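PDB 4R0M: McyG protein from Microcystis aeruginosa PCC 7806, which is the adenylation and peptidyl carrier didomain of microcystin synthetase McyG and binds phenylalanyl-adenylate, consistent with activating an aromatic acid starter for the carrier. Local coordinates for residues V217-M222 / S269-P274; Q258-I263 / V291-S296; T35-D40 / M249-R254; L280-A285 / R314-I319. All coordinates share one frame; numbering follows the deposited sequence.

Interaction 1 (V217-M222 / S269-P274); sequences VTLNWM and SISWSP. With FA5 (adenosine-5'-[phenylalaninyl-phosphate]), chain C.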
# COMPACT_ATOMS: atom_id res chain seq x y z
N VAL A 217 -7.93 8.48 17.02
CA VAL A 217 -8.94 8.09 16.04
C VAL A 217 -8.24 7.90 14.69
O VAL A 217 -7.78 8.87 14.09
CB VAL A 217 -10.07 9.13 15.94
CG1 VAL A 217 -11.11 8.68 14.91
CG2 VAL A 217 -10.73 9.35 17.29
N THR A 218 -8.16 6.65 14.25
CA THR A 218 -7.53 6.33 12.97
C THR A 218 -8.58 6.22 11.87
O THR A 218 -9.70 5.77 12.11
CB THR A 218 -6.72 5.01 13.03
OG1 THR A 218 -7.60 3.91 13.26
CG2 THR A 218 -5.66 5.06 14.12
N LEU A 219 -8.20 6.65 10.67
CA LEU A 219 -9.05 6.50 9.49
C LEU A 219 -8.26 5.92 8.32
O LEU A 219 -7.24 6.48 7.90
CB LEU A 219 -9.71 7.83 9.10
CG LEU A 219 -10.66 7.86 7.89
CD1 LEU A 219 -11.76 8.90 8.08
CD2 LEU A 219 -9.92 8.11 6.58
N ASN A 220 -8.74 4.79 7.80
CA ASN A 220 -8.16 4.16 6.62
C ASN A 220 -9.13 4.18 5.45
O ASN A 220 -10.33 3.93 5.62
CB ASN A 220 -7.77 2.72 6.93
CG ASN A 220 -7.30 1.97 5.69
OD1 ASN A 220 -6.27 2.28 5.11
ND2 ASN A 220 -8.08 0.97 5.28
N TRP A 221 -8.61 4.48 4.26
CA TRP A 221 -9.41 4.36 3.05
C TRP A 221 -8.73 3.57 1.97
O TRP A 221 -9.15 3.57 0.81
CB TRP A 221 -9.88 5.73 2.55
CG TRP A 221 -8.78 6.66 2.12
CD1 TRP A 221 -7.91 7.39 2.94
CD2 TRP A 221 -8.40 7.02 0.75
NE1 TRP A 221 -7.05 8.14 2.18
CE2 TRP A 221 -7.29 7.97 0.86
CE3 TRP A 221 -8.85 6.66 -0.52
CZ2 TRP A 221 -6.67 8.52 -0.26
CZ3 TRP A 221 -8.22 7.22 -1.64
CH2 TRP A 221 -7.16 8.12 -1.51
N MSE A 222 -7.69 2.84 2.32
CA MSE A 222 -7.02 1.93 1.42
C MSE A 222 -7.64 0.59 1.51
O MSE A 222 -8.22 0.31 2.50
CB MSE A 222 -5.57 1.78 1.81
CG MSE A 222 -4.71 3.01 1.56
SE MSE A 222 -4.55 3.74 -0.23
CE MSE A 222 -5.67 5.25 0.01
N SER A 269 -7.29 11.70 14.08
CA SER A 269 -5.96 12.12 14.51
C SER A 269 -4.83 11.44 13.72
O SER A 269 -3.72 11.97 13.65
CB SER A 269 -5.77 11.87 16.01
OG SER A 269 -5.95 10.50 16.32
N ILE A 270 -5.13 10.27 13.17
CA ILE A 270 -4.15 9.48 12.41
C ILE A 270 -4.77 8.99 11.11
O ILE A 270 -5.84 8.36 11.12
CB ILE A 270 -3.64 8.25 13.22
CG1 ILE A 270 -3.04 8.68 14.57
CG2 ILE A 270 -2.63 7.45 12.41
CD1 ILE A 270 -2.83 7.53 15.53
N SER A 271 -4.11 9.27 9.99
CA SER A 271 -4.56 8.78 8.68
C SER A 271 -3.38 8.60 7.73
O SER A 271 -2.24 8.93 8.08
CB SER A 271 -5.62 9.71 8.08
OG SER A 271 -6.38 9.01 7.10
N TRP A 272 -3.66 8.09 6.53
CA TRP A 272 -2.61 7.72 5.57
C TRP A 272 -3.11 7.60 4.16
O TRP A 272 -4.24 7.17 3.91
CB TRP A 272 -1.92 6.43 6.02
CG TRP A 272 -1.24 5.64 4.92
CD1 TRP A 272 -0.15 6.03 4.14
CD2 TRP A 272 -1.59 4.30 4.46
NE1 TRP A 272 0.18 5.04 3.25
CE2 TRP A 272 -0.64 3.98 3.38
CE3 TRP A 272 -2.55 3.36 4.81
CZ2 TRP A 272 -0.68 2.77 2.71
CZ3 TRP A 272 -2.58 2.14 4.12
CH2 TRP A 272 -1.66 1.85 3.09
N SER A 273 -2.25 8.00 3.22
CA SER A 273 -2.41 7.72 1.79
C SER A 273 -1.05 7.81 1.10
O SER A 273 -0.12 8.42 1.65
CB SER A 273 -3.40 8.69 1.14
OG SER A 273 -2.76 9.91 0.79
N PRO A 274 -0.91 7.21 -0.10
CA PRO A 274 0.31 7.42 -0.87
C PRO A 274 0.35 8.82 -1.46
O PRO A 274 -0.64 9.55 -1.40
CB PRO A 274 0.22 6.37 -1.99
CG PRO A 274 -0.85 5.42 -1.56
CD PRO A 274 -1.80 6.25 -0.76
C FA5 C . 3.70 -0.75 0.76
O FA5 C . 3.43 -0.09 -0.24
CA FA5 C . 4.04 -0.05 2.05
N FA5 C . 5.04 0.92 1.69
CB FA5 C . 2.83 0.68 2.65
CG FA5 C . 3.03 1.56 3.89
CD1 FA5 C . 4.28 2.02 4.33
CD2 FA5 C . 1.90 1.94 4.63
CE1 FA5 C . 4.39 2.83 5.47
CE2 FA5 C . 2.00 2.75 5.77
CZ FA5 C . 3.25 3.20 6.19
P FA5 C . 4.40 -3.00 -0.60
OP1 FA5 C . 3.37 -3.19 -1.67
OP2 FA5 C . 5.10 -4.21 -0.04
OP3 FA5 C . 3.72 -2.20 0.64
O5' FA5 C . 5.51 -2.00 -1.21
C5' FA5 C . 6.69 -1.64 -0.50
C4' FA5 C . 7.53 -0.75 -1.41
O4' FA5 C . 6.89 0.50 -1.69
C3' FA5 C . 8.86 -0.37 -0.79
O3' FA5 C . 9.84 -1.40 -0.94
C2' FA5 C . 9.22 0.87 -1.57
O2' FA5 C . 9.83 0.52 -2.83
C1' FA5 C . 7.88 1.52 -1.85
N9 FA5 C . 7.67 2.61 -0.87
C8 FA5 C . 6.89 2.55 0.22
N7 FA5 C . 6.91 3.72 0.91
C5 FA5 C . 7.73 4.56 0.26
C6 FA5 C . 8.20 5.96 0.44
N6 FA5 C . 7.79 6.71 1.49
N1 FA5 C . 9.06 6.46 -0.48
C2 FA5 C . 9.48 5.73 -1.53
N3 FA5 C . 9.09 4.46 -1.76
C4 FA5 C . 8.23 3.83 -0.92

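Interaction 2 (Q258-I263 / V291-S296); sequences QWLELI and VSYNLS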
# COMPACT_ATOMS: atom_id res chain seq x y z
N GLN A 258 -14.12 14.20 0.40
CA GLN A 258 -14.79 13.40 1.43
C GLN A 258 -13.82 12.90 2.50
O GLN A 258 -14.22 12.68 3.65
CB GLN A 258 -15.54 12.22 0.81
CG GLN A 258 -16.95 12.55 0.36
CD GLN A 258 -17.82 13.05 1.51
OE1 GLN A 258 -18.21 14.22 1.54
NE2 GLN A 258 -18.11 12.17 2.46
N TRP A 259 -12.55 12.74 2.12
CA TRP A 259 -11.49 12.39 3.06
C TRP A 259 -11.32 13.47 4.09
O TRP A 259 -11.20 13.18 5.28
CB TRP A 259 -10.18 12.15 2.31
CG TRP A 259 -9.05 11.62 3.16
CD1 TRP A 259 -9.14 10.93 4.37
CD2 TRP A 259 -7.61 11.69 2.87
NE1 TRP A 259 -7.90 10.60 4.84
CE2 TRP A 259 -6.93 11.02 3.99
CE3 TRP A 259 -6.84 12.23 1.85
CZ2 TRP A 259 -5.55 10.91 4.06
CZ3 TRP A 259 -5.45 12.11 1.92
CH2 TRP A 259 -4.82 11.46 3.00
N LEU A 260 -11.33 14.72 3.64
CA LEU A 260 -11.23 15.89 4.52
C LEU A 260 -12.48 16.05 5.38
O LEU A 260 -12.40 16.44 6.55
CB LEU A 260 -10.98 17.15 3.70
CG LEU A 260 -9.54 17.63 3.43
CD1 LEU A 260 -8.56 16.51 3.14
CD2 LEU A 260 -9.54 18.66 2.31
N GLU A 261 -13.63 15.75 4.78
CA GLU A 261 -14.92 15.80 5.47
C GLU A 261 -14.96 14.80 6.63
O GLU A 261 -15.44 15.13 7.72
CB GLU A 261 -16.05 15.51 4.47
CG GLU A 261 -17.45 15.41 5.07
CD GLU A 261 -18.14 16.76 5.21
OE1 GLU A 261 -17.49 17.81 5.09
OE2 GLU A 261 -19.37 16.76 5.46
N LEU A 262 -14.46 13.60 6.39
CA LEU A 262 -14.47 12.53 7.39
C LEU A 262 -13.46 12.76 8.51
O LEU A 262 -13.72 12.39 9.66
CB LEU A 262 -14.25 11.17 6.73
CG LEU A 262 -15.41 10.61 5.89
CD1 LEU A 262 -14.92 9.51 4.97
CD2 LEU A 262 -16.57 10.12 6.76
N ILE A 263 -12.33 13.39 8.19
CA ILE A 263 -11.35 13.79 9.20
C ILE A 263 -11.99 14.80 10.17
O ILE A 263 -11.82 14.69 11.38
CB ILE A 263 -10.07 14.37 8.57
CG1 ILE A 263 -9.28 13.27 7.84
CG2 ILE A 263 -9.18 15.02 9.63
CD1 ILE A 263 -8.27 13.79 6.84
N VAL A 291 -15.09 26.64 0.25
CA VAL A 291 -15.50 25.95 1.48
C VAL A 291 -14.32 25.90 2.46
O VAL A 291 -13.16 26.05 2.06
CB VAL A 291 -16.04 24.52 1.22
CG1 VAL A 291 -17.34 24.57 0.44
CG2 VAL A 291 -15.01 23.65 0.51
N SER A 292 -14.62 25.71 3.74
CA SER A 292 -13.58 25.57 4.75
C SER A 292 -13.82 24.36 5.64
O SER A 292 -14.94 24.13 6.11
CB SER A 292 -13.45 26.85 5.59
OG SER A 292 -14.68 27.18 6.20
N TYR A 293 -12.76 23.59 5.84
CA TYR A 293 -12.77 22.42 6.71
C TYR A 293 -11.94 22.70 7.95
O TYR A 293 -11.01 23.51 7.92
CB TYR A 293 -12.21 21.20 5.98
CG TYR A 293 -13.06 20.69 4.84
CD1 TYR A 293 -14.08 19.76 5.06
CD2 TYR A 293 -12.84 21.12 3.53
CE1 TYR A 293 -14.85 19.28 4.01
CE2 TYR A 293 -13.61 20.65 2.47
CZ TYR A 293 -14.62 19.74 2.72
OH TYR A 293 -15.38 19.27 1.68
N ASN A 294 -12.28 22.03 9.04
CA ASN A 294 -11.47 22.06 10.25
C ASN A 294 -10.72 20.73 10.40
O ASN A 294 -11.32 19.69 10.66
CB ASN A 294 -12.34 22.34 11.48
CG ASN A 294 -11.57 22.27 12.79
OD1 ASN A 294 -10.35 22.45 12.82
ND2 ASN A 294 -12.28 22.02 13.88
N LEU A 295 -9.40 20.78 10.21
CA LEU A 295 -8.57 19.59 10.25
C LEU A 295 -7.58 19.60 11.42
O LEU A 295 -6.60 18.85 11.42
CB LEU A 295 -7.82 19.42 8.92
CG LEU A 295 -8.64 19.39 7.62
CD1 LEU A 295 -7.71 19.29 6.42
CD2 LEU A 295 -9.65 18.25 7.61
N SER A 296 -7.85 20.44 12.41
CA SER A 296 -6.96 20.60 13.57
C SER A 296 -6.79 19.34 14.43
O SER A 296 -5.81 19.23 15.17
CB SER A 296 -7.42 21.78 14.44
OG SER A 296 -8.79 21.67 14.77

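Interaction 3 (T35-D40 / M249-R254); sequences TYIRND and MELVLR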
# COMPACT_ATOMS: atom_id res chain seq x y z
N THR A 35 -15.66 1.65 13.17
CA THR A 35 -16.71 2.34 12.42
C THR A 35 -16.50 2.08 10.93
O THR A 35 -15.48 2.47 10.36
CB THR A 35 -16.69 3.86 12.70
OG1 THR A 35 -16.81 4.09 14.10
CG2 THR A 35 -17.84 4.56 11.97
N TYR A 36 -17.47 1.39 10.32
CA TYR A 36 -17.44 1.13 8.88
C TYR A 36 -18.25 2.18 8.14
O TYR A 36 -19.45 2.34 8.40
CB TYR A 36 -18.01 -0.25 8.56
CG TYR A 36 -17.34 -1.41 9.26
CD1 TYR A 36 -16.17 -1.98 8.75
CD2 TYR A 36 -17.90 -1.97 10.41
CE1 TYR A 36 -15.57 -3.06 9.38
CE2 TYR A 36 -17.31 -3.05 11.05
CZ TYR A 36 -16.14 -3.59 10.53
OH TYR A 36 -15.56 -4.66 11.16
N ILE A 37 -17.60 2.89 7.23
CA ILE A 37 -18.32 3.77 6.30
C ILE A 37 -18.72 2.95 5.09
O ILE A 37 -17.88 2.28 4.48
CB ILE A 37 -17.47 4.99 5.87
CG1 ILE A 37 -16.83 5.70 7.08
CG2 ILE A 37 -18.29 5.96 5.02
CD1 ILE A 37 -17.80 6.30 8.07
N ARG A 38 -20.00 2.97 4.75
CA ARG A 38 -20.49 2.26 3.57
C ARG A 38 -20.38 3.15 2.33
O ARG A 38 -20.08 4.34 2.44
CB ARG A 38 -21.93 1.80 3.79
CG ARG A 38 -22.03 0.52 4.61
CD ARG A 38 -23.46 0.18 4.99
NE ARG A 38 -23.99 1.05 6.04
CZ ARG A 38 -24.72 0.65 7.07
NH1 ARG A 38 -25.00 -0.64 7.23
NH2 ARG A 38 -25.15 1.53 7.96
N ASN A 39 -20.61 2.56 1.15
CA ASN A 39 -20.55 3.29 -0.12
C ASN A 39 -21.52 4.47 -0.21
O ASN A 39 -21.20 5.49 -0.81
CB ASN A 39 -20.74 2.34 -1.30
CG ASN A 39 -19.48 1.59 -1.66
OD1 ASN A 39 -18.53 2.16 -2.20
ND2 ASN A 39 -19.46 0.29 -1.38
N ASP A 40 -22.69 4.32 0.40
CA ASP A 40 -23.69 5.40 0.45
C ASP A 40 -23.44 6.38 1.60
O ASP A 40 -24.32 7.17 1.95
CB ASP A 40 -25.11 4.82 0.52
CG ASP A 40 -25.34 3.93 1.73
OD1 ASP A 40 -24.41 3.74 2.55
OD2 ASP A 40 -26.47 3.41 1.87
N MSE A 249 -12.16 2.64 -0.76
CA MSE A 249 -11.29 3.53 -1.53
C MSE A 249 -12.04 4.30 -2.59
O MSE A 249 -11.79 5.49 -2.78
CB MSE A 249 -10.16 2.73 -2.17
CG MSE A 249 -9.10 3.65 -2.78
SE MSE A 249 -7.56 2.63 -3.47
CE MSE A 249 -8.51 1.38 -4.66
N GLU A 250 -12.96 3.63 -3.27
CA GLU A 250 -13.71 4.24 -4.37
C GLU A 250 -14.53 5.47 -3.93
O GLU A 250 -14.73 6.39 -4.73
CB GLU A 250 -14.59 3.21 -5.09
CG GLU A 250 -15.70 2.58 -4.24
CD GLU A 250 -15.30 1.28 -3.56
OE1 GLU A 250 -16.19 0.41 -3.40
OE2 GLU A 250 -14.12 1.12 -3.18
N LEU A 251 -14.98 5.48 -2.68
CA LEU A 251 -15.74 6.62 -2.14
C LEU A 251 -14.89 7.89 -2.12
O LEU A 251 -15.38 8.97 -2.47
CB LEU A 251 -16.28 6.30 -0.75
CG LEU A 251 -17.25 7.30 -0.10
CD1 LEU A 251 -18.29 6.57 0.73
CD2 LEU A 251 -16.52 8.34 0.75
N VAL A 252 -13.64 7.77 -1.70
CA VAL A 252 -12.71 8.91 -1.68
C VAL A 252 -12.20 9.24 -3.09
O VAL A 252 -11.95 10.40 -3.39
CB VAL A 252 -11.54 8.68 -0.70
CG1 VAL A 252 -10.61 9.89 -0.68
CG2 VAL A 252 -12.06 8.40 0.70
N LEU A 253 -12.04 8.23 -3.94
CA LEU A 253 -11.60 8.47 -5.32
C LEU A 253 -12.66 9.22 -6.13
O LEU A 253 -12.33 10.14 -6.89
CB LEU A 253 -11.19 7.17 -6.02
CG LEU A 253 -9.87 6.52 -5.58
CD1 LEU A 253 -9.67 5.18 -6.27
CD2 LEU A 253 -8.67 7.44 -5.83
N ARG A 254 -13.93 8.84 -5.95
CA ARG A 254 -15.04 9.52 -6.61
C ARG A 254 -15.18 10.98 -6.17
O ARG A 254 -15.60 11.83 -6.95
CB ARG A 254 -16.36 8.78 -6.36
CG ARG A 254 -16.54 7.53 -7.22
CD ARG A 254 -17.95 6.96 -7.10
NE ARG A 254 -18.25 6.46 -5.76
CZ ARG A 254 -19.03 7.08 -4.87
NH1 ARG A 254 -19.62 8.23 -5.18
NH2 ARG A 254 -19.23 6.53 -3.68

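Interaction 4 (L280-A285 / R314-I319); sequences LINQQA and RLFLEI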
# COMPACT_ATOMS: atom_id res chain seq x y z
N LEU A 280 -4.17 14.53 -5.62
CA LEU A 280 -5.60 14.55 -5.91
C LEU A 280 -6.33 15.63 -5.11
O LEU A 280 -7.29 16.23 -5.60
CB LEU A 280 -6.25 13.19 -5.65
CG LEU A 280 -5.96 12.00 -6.56
CD1 LEU A 280 -6.54 10.73 -5.96
CD2 LEU A 280 -6.50 12.22 -7.97
N ILE A 281 -5.87 15.86 -3.88
CA ILE A 281 -6.39 16.95 -3.04
C ILE A 281 -5.95 18.30 -3.61
O ILE A 281 -6.75 19.22 -3.72
CB ILE A 281 -5.96 16.79 -1.57
CG1 ILE A 281 -6.56 15.53 -0.94
CG2 ILE A 281 -6.29 18.05 -0.76
CD1 ILE A 281 -8.07 15.54 -0.75
N ASN A 282 -4.67 18.39 -3.97
CA ASN A 282 -4.12 19.59 -4.62
C ASN A 282 -4.89 20.00 -5.87
O ASN A 282 -5.00 21.19 -6.16
CB ASN A 282 -2.63 19.41 -4.94
CG ASN A 282 -1.78 19.26 -3.69
OD1 ASN A 282 -2.25 19.42 -2.56
ND2 ASN A 282 -0.50 18.95 -3.88
N GLN A 283 -5.43 19.02 -6.59
CA GLN A 283 -6.28 19.27 -7.77
C GLN A 283 -7.57 20.01 -7.40
O GLN A 283 -8.18 20.67 -8.25
CB GLN A 283 -6.63 17.96 -8.48
CG GLN A 283 -5.45 17.22 -9.09
CD GLN A 283 -4.86 17.92 -10.30
OE1 GLN A 283 -3.84 18.59 -10.20
NE2 GLN A 283 -5.51 17.76 -11.45
N GLN A 284 -7.97 19.90 -6.14
CA GLN A 284 -9.20 20.52 -5.65
C GLN A 284 -8.96 21.89 -5.01
O GLN A 284 -9.81 22.40 -4.28
CB GLN A 284 -9.89 19.59 -4.64
CG GLN A 284 -10.21 18.19 -5.17
CD GLN A 284 -11.44 18.15 -6.05
OE1 GLN A 284 -12.50 18.68 -5.69
NE2 GLN A 284 -11.32 17.52 -7.21
N ALA A 285 -7.80 22.49 -5.30
CA ALA A 285 -7.41 23.78 -4.72
C ALA A 285 -8.45 24.89 -4.93
O ALA A 285 -8.66 25.71 -4.04
CB ALA A 285 -6.05 24.21 -5.27
N ARG A 314 4.65 20.38 -0.43
CA ARG A 314 4.74 21.82 -0.21
C ARG A 314 3.42 22.52 -0.53
O ARG A 314 2.95 23.37 0.23
CB ARG A 314 5.89 22.42 -1.03
CG ARG A 314 6.14 23.90 -0.80
CD ARG A 314 7.11 24.46 -1.83
NE ARG A 314 7.08 25.92 -1.87
CZ ARG A 314 7.96 26.71 -1.26
NH1 ARG A 314 8.96 26.20 -0.56
NH2 ARG A 314 7.84 28.03 -1.37
N LEU A 315 2.82 22.15 -1.66
CA LEU A 315 1.55 22.71 -2.10
C LEU A 315 0.40 22.25 -1.20
O LEU A 315 -0.55 23.00 -0.95
CB LEU A 315 1.28 22.34 -3.56
CG LEU A 315 0.05 22.92 -4.26
CD1 LEU A 315 0.11 24.45 -4.35
CD2 LEU A 315 -0.11 22.32 -5.65
N PHE A 316 0.49 21.01 -0.72
CA PHE A 316 -0.52 20.40 0.15
C PHE A 316 -0.63 21.17 1.47
O PHE A 316 -1.74 21.44 1.94
CB PHE A 316 -0.16 18.93 0.41
CG PHE A 316 -1.27 18.12 1.02
CD1 PHE A 316 -2.27 17.57 0.22
CD2 PHE A 316 -1.30 17.89 2.39
CE1 PHE A 316 -3.29 16.81 0.79
CE2 PHE A 316 -2.32 17.13 2.96
CZ PHE A 316 -3.31 16.59 2.15
N LEU A 317 0.52 21.52 2.05
CA LEU A 317 0.58 22.33 3.26
C LEU A 317 -0.04 23.71 3.06
O LEU A 317 -0.88 24.13 3.85
CB LEU A 317 2.02 22.47 3.75
CG LEU A 317 2.56 21.38 4.68
CD1 LEU A 317 4.07 21.29 4.60
CD2 LEU A 317 2.10 21.59 6.11
N GLU A 318 0.38 24.39 2.00
CA GLU A 318 -0.10 25.74 1.68
C GLU A 318 -1.62 25.80 1.55
O GLU A 318 -2.25 26.73 2.05
CB GLU A 318 0.55 26.27 0.40
CG GLU A 318 2.02 26.65 0.55
CD GLU A 318 2.69 26.95 -0.78
OE1 GLU A 318 2.02 27.47 -1.70
OE2 GLU A 318 3.90 26.67 -0.90
N ILE A 319 -2.19 24.80 0.88
CA ILE A 319 -3.63 24.72 0.67
C ILE A 319 -4.37 24.45 1.99
O ILE A 319 -5.39 25.09 2.28
CB ILE A 319 -4.00 23.65 -0.38
CG1 ILE A 319 -3.47 24.05 -1.76
CG2 ILE A 319 -5.51 23.44 -0.44
CD1 ILE A 319 -3.43 22.90 -2.76

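Interaction 1 (V217-M222 / S269-P274)
Parallel strands 217-220 and 270-273 are neighbours in the middle of the large mixed sheet of the AMP-binding fold, with T218 beside I270. V217 O accepts two backbone bonds, from S269 N and I270 N. I270 O takes the N-H of L219. S269 OG receives V217 N in a nearly straight bond of 2.9 Å; the same hydroxyl also bonds E216. Further on, with OG anti to the backbone N (chi1 -159°), S271 OG donates to L219 O at 2.8 Å. T218 and I270 run side by side on one face, CG2 of T218 3.9 Å from CB of I270.

Past L219 the contact reaches the ligand pocket through W272. M222, a selenomethionine, lays CG over one face of the W272 six-membered ring, a CH-pi contact 3.8 Å from the centroid. Its SE stands farther off, a Met-aromatic contact. The phenyl group of the adenylate brings one edge over the opposite face, FA5 CD2 3.3 Å from W272 CZ2, offset toward the rim. W272 NE1 bonds A304 O, which fixes the turn of the indole. N220 forms an Asx turn to M222 N and returns ND2 to M222 O, holding its amide alongside the indole, planes 16° apart. ND2 also bonds H246 ND1. With an alanine here instead of W272, the ligand phenyl would probably lose the indole surface its edge rests on, and M222 its aromatic partner. This part of the wall is an aromatic face backed by M222, consistent with a phenyl site.

Interaction 2 (Q258-I263 / V291-S296)
Y293 meets helix 258-265 with both the face and the edge of its ring. L260 CB sits over the centre of one face, a CH-pi contact 4.2 Å from the centroid. E261 comes to the edge: its OE1 lies near the ring plane, 3.2 Å from Y293 CE1. The carboxylate stands at a right angle to the ring. A bend in the glutamate chain at chi2 (85°) swings it there. The backbone N of Y293 bonds H323 ND1.

N294 follows, its CB directed away from the helix. Its backbone N is still tied to this helix, through Q264 OE1. Helix 258-265 belongs to the beta-alpha-beta crossover between parallel strands 243-246 and 270-273, and the loop 291-296 runs along one side of it, before strand 300-303.

L295 fills the next place with two methyls. CD1 rests 3.9 Å from L260 CG. CD2 lies 3.5 Å from the carbonyl oxygen L260 O and 3.8 Å from I263 CG2. L320 of helix 310-320 touches both L260 and L295. S296 closes the segment in an Asx turn: N294 OD1 accepts from S296 N and, at 2.6 Å, from S296 OG.

Interaction 3 (T35-D40 / M249-R254)
The chain leaving strand 33-37 passes beside helix 249-254, with the CA atoms of N39 and L251 6.2 Å apart. L251 carries the contact with one methyl. Its CG is anti to the backbone N (chi1 -172°), which sends CD1 across to the loop backbone. There L251 CD1 lies 3.3 Å from R38 O. The distance from L251 CD1 to N39 O is 3.5 Å. I37 adds a looser apolar touch, CG2 4.3 Å from L251 CD1. The other arm of I37 leads away, toward L262 of the next helix.

The fold explains the meeting. Strand 33-37 pairs in parallel with strand 243-246, and helix 249-254 comes soon after that strand in the chain. The loop after the first strand and the helix after the second therefore come together at the same end of the sheet.

The polar side chains lie further out, toward solvent. E250 bends at chi2 (-93°) and crosses the N39 side chain at about a right angle. R254 brings the edge of its guanidinium toward the N39 backbone, NH2 3.6 Å from N39 O, a long approach. R38 points the other way, and its NE bonds T42 OG1.

Interaction 4 (L280-A285 / R314-I319)
This is a packing contact between two helices, in which I281 and N282 of helix 275-282, and A285 just after it, meet L315, F316 and I319 on one side of helix 310-320. It is partly buried and lies away from the ligand site. N282 is the central piece. Its CG lies anti to its carbonyl carbon (chi1 -65°), and the amide reaches into the side of the other helix. OD1 comes to the edge of the F316 ring, 3.3 Å from F316 CD1, and also lies 3.4 Å from F316 CA. ND2 passes L315, 3.8 Å from L315 CD2, and bonds the backbone oxygen of T312 one turn earlier. The amide and ring planes stand 48° apart.

I281 CB comes to the edge of the same ring, 3.6 Å from F316 CE1, with CG1 in the ring plane. A type I turn runs from N282 to A285 and brings A285 CB to 3.9 Å from I319 CD1. I319 CD1 also touches N282 OD1, at 3.7 Å. With a leucine in place of N282, T312 O would probably lose its side-chain donor, and the F316 edge its amide oxygen.

Helix 275-282 follows strand 270-273, and helix 310-320 lies between strands 300-303 and 330-336 in the chain. F316 also meets the ring of F278 in helix 275-282 and touches I330 of strand 330-336, while I319 packs on L288 of the loop between.

Overall arrangement
Interactions 1 and 2 are buried; interactions 3 and 4 are partly so. Interaction 1 is a pair of sheet strands joined by backbone bonds and ending at the ligand. The other three are packing around it, with few polar ties. Interaction 2 touches it through W259, which probably bonds S271 and packs on W221. Interaction 3 touches it too, where V252 and M249 meet W221; its apolar part is buried and its polar side chains exposed. Interaction 4 is only close to interaction 1, but its I281 meets L260 of interaction 2 and its L280 meets L253 of interaction 3. Interactions 1 and 3 reach the same sheet. Interactions 2 and 4 pack helices that flank it.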